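Putative sugar binding protein (Geobacillus stearothermophilus, PDB 6GT9) binds galactose and probably glucose as a solute-binding protein linked to a sugar-sensing system for galactan use. Local coordinates at residues I158-G161 and H167-L170; D134-G139 and F175-R180. All blocks are in the same frame, centred on the assembly; numbering follows the deposited sequence.

Contact 1: residues I158-G161 and H167-L170; sequences IITG and HQQL. With GAL (beta-D-galactopyranose), chain E.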
# COMPACT_ATOMS: atom_id res chain seq x y z
N ILE A 158 -9.99 -13.33 -1.57
CA ILE A 158 -9.25 -12.07 -1.48
C ILE A 158 -8.87 -11.86 -0.03
O ILE A 158 -9.72 -11.97 0.86
CB ILE A 158 -10.07 -10.87 -1.99
CG1 ILE A 158 -10.38 -11.03 -3.47
CG2 ILE A 158 -9.31 -9.54 -1.70
CD1 ILE A 158 -11.19 -9.87 -4.06
N ILE A 159 -7.60 -11.57 0.21
CA ILE A 159 -7.15 -11.06 1.49
C ILE A 159 -6.71 -9.61 1.28
O ILE A 159 -5.90 -9.32 0.39
CB ILE A 159 -6.05 -11.95 2.08
CG1 ILE A 159 -6.63 -13.36 2.24
CG2 ILE A 159 -5.54 -11.40 3.39
CD1 ILE A 159 -5.76 -14.32 2.93
N THR A 160 -7.29 -8.70 2.05
CA THR A 160 -7.05 -7.28 1.90
C THR A 160 -6.60 -6.71 3.24
O THR A 160 -6.93 -7.25 4.30
CB THR A 160 -8.32 -6.56 1.36
OG1 THR A 160 -8.01 -5.21 0.99
CG2 THR A 160 -9.44 -6.57 2.39
N GLY A 161 -5.82 -5.63 3.19
CA GLY A 161 -5.32 -5.04 4.43
C GLY A 161 -6.42 -4.62 5.38
O GLY A 161 -6.33 -4.84 6.59
N HIS A 167 -6.76 2.78 -0.24
CA HIS A 167 -5.96 2.10 -1.26
C HIS A 167 -6.34 0.63 -1.37
O HIS A 167 -6.33 0.05 -2.46
CB HIS A 167 -4.46 2.25 -1.00
CG HIS A 167 -3.98 1.73 0.32
ND1 HIS A 167 -4.75 1.74 1.47
CD2 HIS A 167 -2.76 1.27 0.70
CE1 HIS A 167 -4.03 1.28 2.49
NE2 HIS A 167 -2.82 0.99 2.05
N GLN A 168 -6.69 0.02 -0.24
CA GLN A 168 -7.18 -1.36 -0.25
C GLN A 168 -8.50 -1.46 -0.99
O GLN A 168 -8.70 -2.37 -1.81
CB GLN A 168 -7.31 -1.87 1.19
CG GLN A 168 -5.99 -1.86 1.94
CD GLN A 168 -4.94 -2.70 1.24
OE1 GLN A 168 -4.98 -3.93 1.29
NE2 GLN A 168 -4.01 -2.04 0.55
N GLN A 169 -9.43 -0.55 -0.70
CA GLN A 169 -10.71 -0.56 -1.41
C GLN A 169 -10.51 -0.43 -2.90
O GLN A 169 -11.15 -1.14 -3.70
CB GLN A 169 -11.60 0.57 -0.89
CG GLN A 169 -12.22 0.33 0.48
CD GLN A 169 -12.88 1.59 1.04
OE1 GLN A 169 -12.85 2.65 0.41
NE2 GLN A 169 -13.46 1.48 2.22
N LEU A 170 -9.60 0.45 -3.32
CA LEU A 170 -9.41 0.68 -4.75
C LEU A 170 -8.77 -0.53 -5.43
O LEU A 170 -9.14 -0.86 -6.57
CB LEU A 170 -8.57 1.95 -4.97
CG LEU A 170 -9.26 3.29 -4.71
CD1 LEU A 170 -8.25 4.44 -4.80
CD2 LEU A 170 -10.39 3.53 -5.70
C1 GAL E . 1.35 -2.04 0.77
C2 GAL E . 0.65 -0.70 0.94
C3 GAL E . 1.09 0.00 2.24
C4 GAL E . 0.85 -0.91 3.43
C5 GAL E . 1.48 -2.27 3.20
C6 GAL E . 1.11 -3.28 4.29
O1 GAL E . 0.89 -2.66 -0.42
O2 GAL E . 0.95 0.18 -0.16
O3 GAL E . 0.31 1.14 2.45
O4 GAL E . -0.55 -1.06 3.66
O5 GAL E . 1.07 -2.88 1.91
O6 GAL E . 1.99 -4.39 4.26
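Thr160 and Gly161, at the end of strand 154-160, meet helix 166-179 at Gln168, one residue after the galactose-binding residue His167. The His167 side chain turns to the galactose instead. Its NE2 donates to GAL O3 at 3.2 Å. A weak bond from the same NE2 to GAL O4 measures 3.5 Å. Both partners are ring hydroxyls of the sugar, and O3 lies at the edge of the imidazole, near its plane. Gln168 NE2 sits over the centre of one imidazole face, so the amide also backs the sugar-binding ring.

Gln168 carries the contact with the strand. Its chain is folded about the CB-CG bond (chi2 -58°), which brings the amide round toward the strand end. OE1 takes the backbone N-H of Gly161 at 2.7 Å from Gly161 N, with an N-H...O angle of 153°. The donor is tilted 24° from the amide plane. Thr160 OG1 lies 3.3 Å from Gln168 OE1, at best a weak bond. Both atoms also hydrogen-bond to Thr220 OG1. The buried carbonyl oxygen of Gln168 is therefore held by a backbone amide and a threonine hydroxyl. Gln169 follows on the far side of the helix, where its NE2 bonds to Leu163 O in the connecting loop.

The strand, the short loop after it and the helix start a beta-alpha-beta unit, completed by strand 185-192. As in other periplasmic binding proteins, the loop after a strand and the first turn of the next helix line the sugar cleft.

Contact 2: residues D134-G139 and F175-R180; sequences DNYYAG and FEDAVR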
# COMPACT_ATOMS: atom_id res chain seq x y z
N ASP A 134 -1.22 4.51 -8.64
CA ASP A 134 -2.63 4.52 -9.03
C ASP A 134 -3.27 3.23 -8.52
O ASP A 134 -3.21 2.19 -9.19
CB ASP A 134 -2.77 4.66 -10.55
CG ASP A 134 -4.21 4.73 -11.00
OD1 ASP A 134 -5.11 4.25 -10.28
OD2 ASP A 134 -4.47 5.27 -12.09
N ASN A 135 -3.90 3.29 -7.35
CA ASN A 135 -4.29 2.06 -6.66
C ASN A 135 -5.42 1.32 -7.36
O ASN A 135 -5.43 0.08 -7.40
CB ASN A 135 -4.64 2.38 -5.21
CG ASN A 135 -3.42 2.65 -4.39
OD1 ASN A 135 -2.52 1.80 -4.31
ND2 ASN A 135 -3.35 3.85 -3.79
N TYR A 136 -6.40 2.06 -7.91
CA TYR A 136 -7.45 1.41 -8.69
C TYR A 136 -6.84 0.61 -9.83
O TYR A 136 -7.20 -0.55 -10.07
CB TYR A 136 -8.44 2.44 -9.26
CG TYR A 136 -9.47 1.76 -10.17
CD1 TYR A 136 -10.64 1.22 -9.64
CD2 TYR A 136 -9.25 1.63 -11.54
CE1 TYR A 136 -11.57 0.58 -10.46
CE2 TYR A 136 -10.18 0.98 -12.36
CZ TYR A 136 -11.35 0.47 -11.81
OH TYR A 136 -12.29 -0.17 -12.59
N TYR A 137 -5.93 1.24 -10.56
CA TYR A 137 -5.38 0.62 -11.76
C TYR A 137 -4.42 -0.51 -11.40
O TYR A 137 -4.33 -1.50 -12.14
CB TYR A 137 -4.67 1.67 -12.60
CG TYR A 137 -4.14 1.12 -13.89
CD1 TYR A 137 -5.00 0.62 -14.86
CD2 TYR A 137 -2.77 1.04 -14.13
CE1 TYR A 137 -4.52 0.08 -16.05
CE2 TYR A 137 -2.28 0.51 -15.32
CZ TYR A 137 -3.16 0.03 -16.28
OH TYR A 137 -2.69 -0.49 -17.46
N ALA A 138 -3.71 -0.39 -10.28
CA ALA A 138 -2.92 -1.50 -9.76
C ALA A 138 -3.77 -2.75 -9.60
O ALA A 138 -3.37 -3.85 -10.00
CB ALA A 138 -2.30 -1.11 -8.41
N GLY A 139 -4.96 -2.61 -9.00
CA GLY A 139 -5.82 -3.77 -8.80
C GLY A 139 -6.38 -4.29 -10.11
O GLY A 139 -6.51 -5.50 -10.31
N PHE A 175 -9.61 -4.84 -9.22
CA PHE A 175 -9.55 -6.27 -9.51
C PHE A 175 -10.91 -6.78 -9.95
O PHE A 175 -11.03 -7.47 -10.97
CB PHE A 175 -9.08 -7.01 -8.26
CG PHE A 175 -9.08 -8.52 -8.38
CD1 PHE A 175 -10.20 -9.26 -8.05
CD2 PHE A 175 -7.93 -9.19 -8.80
CE1 PHE A 175 -10.20 -10.65 -8.14
CE2 PHE A 175 -7.92 -10.59 -8.91
CZ PHE A 175 -9.06 -11.31 -8.57
N GLU A 176 -11.95 -6.45 -9.18
CA GLU A 176 -13.30 -6.93 -9.47
C GLU A 176 -13.79 -6.44 -10.83
O GLU A 176 -14.39 -7.20 -11.60
CB GLU A 176 -14.24 -6.48 -8.35
CG GLU A 176 -13.98 -7.21 -7.03
CD GLU A 176 -14.71 -6.58 -5.85
OE1 GLU A 176 -15.17 -5.42 -5.97
OE2 GLU A 176 -14.83 -7.25 -4.80
N ASP A 177 -13.52 -5.17 -11.17
CA ASP A 177 -13.90 -4.67 -12.48
C ASP A 177 -13.18 -5.42 -13.59
O ASP A 177 -13.75 -5.69 -14.66
CB ASP A 177 -13.62 -3.17 -12.59
CG ASP A 177 -14.54 -2.34 -11.70
OD1 ASP A 177 -15.60 -2.84 -11.28
OD2 ASP A 177 -14.21 -1.16 -11.46
N ALA A 178 -11.91 -5.77 -13.36
CA ALA A 178 -11.12 -6.40 -14.42
C ALA A 178 -11.57 -7.83 -14.71
O ALA A 178 -11.54 -8.26 -15.87
CB ALA A 178 -9.63 -6.37 -14.05
N VAL A 179 -11.97 -8.58 -13.69
CA VAL A 179 -12.41 -9.97 -13.88
C VAL A 179 -13.91 -10.09 -14.09
O VAL A 179 -14.42 -11.21 -14.23
CB VAL A 179 -11.99 -10.86 -12.70
CG1 VAL A 179 -10.48 -10.80 -12.48
CG2 VAL A 179 -12.75 -10.48 -11.42
N ARG A 180 -14.64 -8.96 -14.15
CA ARG A 180 -16.10 -9.03 -14.20
C ARG A 180 -16.60 -9.62 -15.51
O ARG A 180 -17.67 -10.24 -15.53
CB ARG A 180 -16.71 -7.65 -13.97
CG ARG A 180 -18.24 -7.64 -13.95
CD ARG A 180 -18.81 -6.38 -13.29
NE ARG A 180 -18.43 -6.25 -11.88
CZ ARG A 180 -17.74 -5.22 -11.40
NH1 ARG A 180 -17.35 -4.25 -12.21
NH2 ARG A 180 -17.43 -5.16 -10.11
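Tyr136 and Gly139 are the residues of helix 135-149 that meet 175-180. Just before them, Asp134 is the N-cap: its OD1 accepts from Tyr137 N at 3.1 Å, with the donor well above the carboxylate plane. Asn135 turns to the sugar site. It bonds to Arg171 and to the backbone of Asp119, both galactose-binding residues, so it is a second-shell residue.

Tyr136 reaches across with its hydroxyl end. CG stands anti to the backbone N (chi1 175°), and this sends the ring out toward the second helix. OH donates to Asp177 OD2, which lies at the ring edge. The modelled OH to OD2 distance of 2.4 Å is doubtfully short. The two side chains cross at about a right angle, with ring and carboxylate planes 51° apart. The other oxygen, OD1, forms a salt bridge with Arg173; a second one, to Arg180, is doubtful, because it is modelled very short and Arg180 has two conformers. A phenylalanine in place of Tyr136 would probably leave Asp177 OD2 without its hydroxyl partner and the end of the ring free to shift.

Gly139 lets the backbones come close. Its CA is 4.5 Å from Phe175 CA, and its carbonyl O makes a CA-H...O contact of 3.2 Å to Phe175 CA.

From this crossing the Phe175 ring leads away from segment 134-139. It stacks with Tyr218 of strand 216-219 and touches Ile187 of strand 185-192 and Leu146 further along helix 135-149. Ala178 meets Phe140 of that helix, so helix 166-179 appears to pack between the mixed sheet and helix 135-149 here.

Overall arrangement
Both contacts use helix 166-179, contact 1 at its start and contact 2 at its end. Contact 1 is fully buried and belongs to one beta-alpha-beta unit. Contact 2 is partly exposed and joins this helix to helix 135-149, the element that leads from the parallel sheet into the mixed one. Along the chain contact 1 is nested within the loop closed by contact 2. Uncharged amide and hydroxyl groups hold the inner contact beside the sugar. The outer one combines close backbone approach with a tyrosine-to-carboxylate contact beside arginines. The two meet where His167 and Leu170 pack on Asn135, and where Ile158 touches the Phe175 ring.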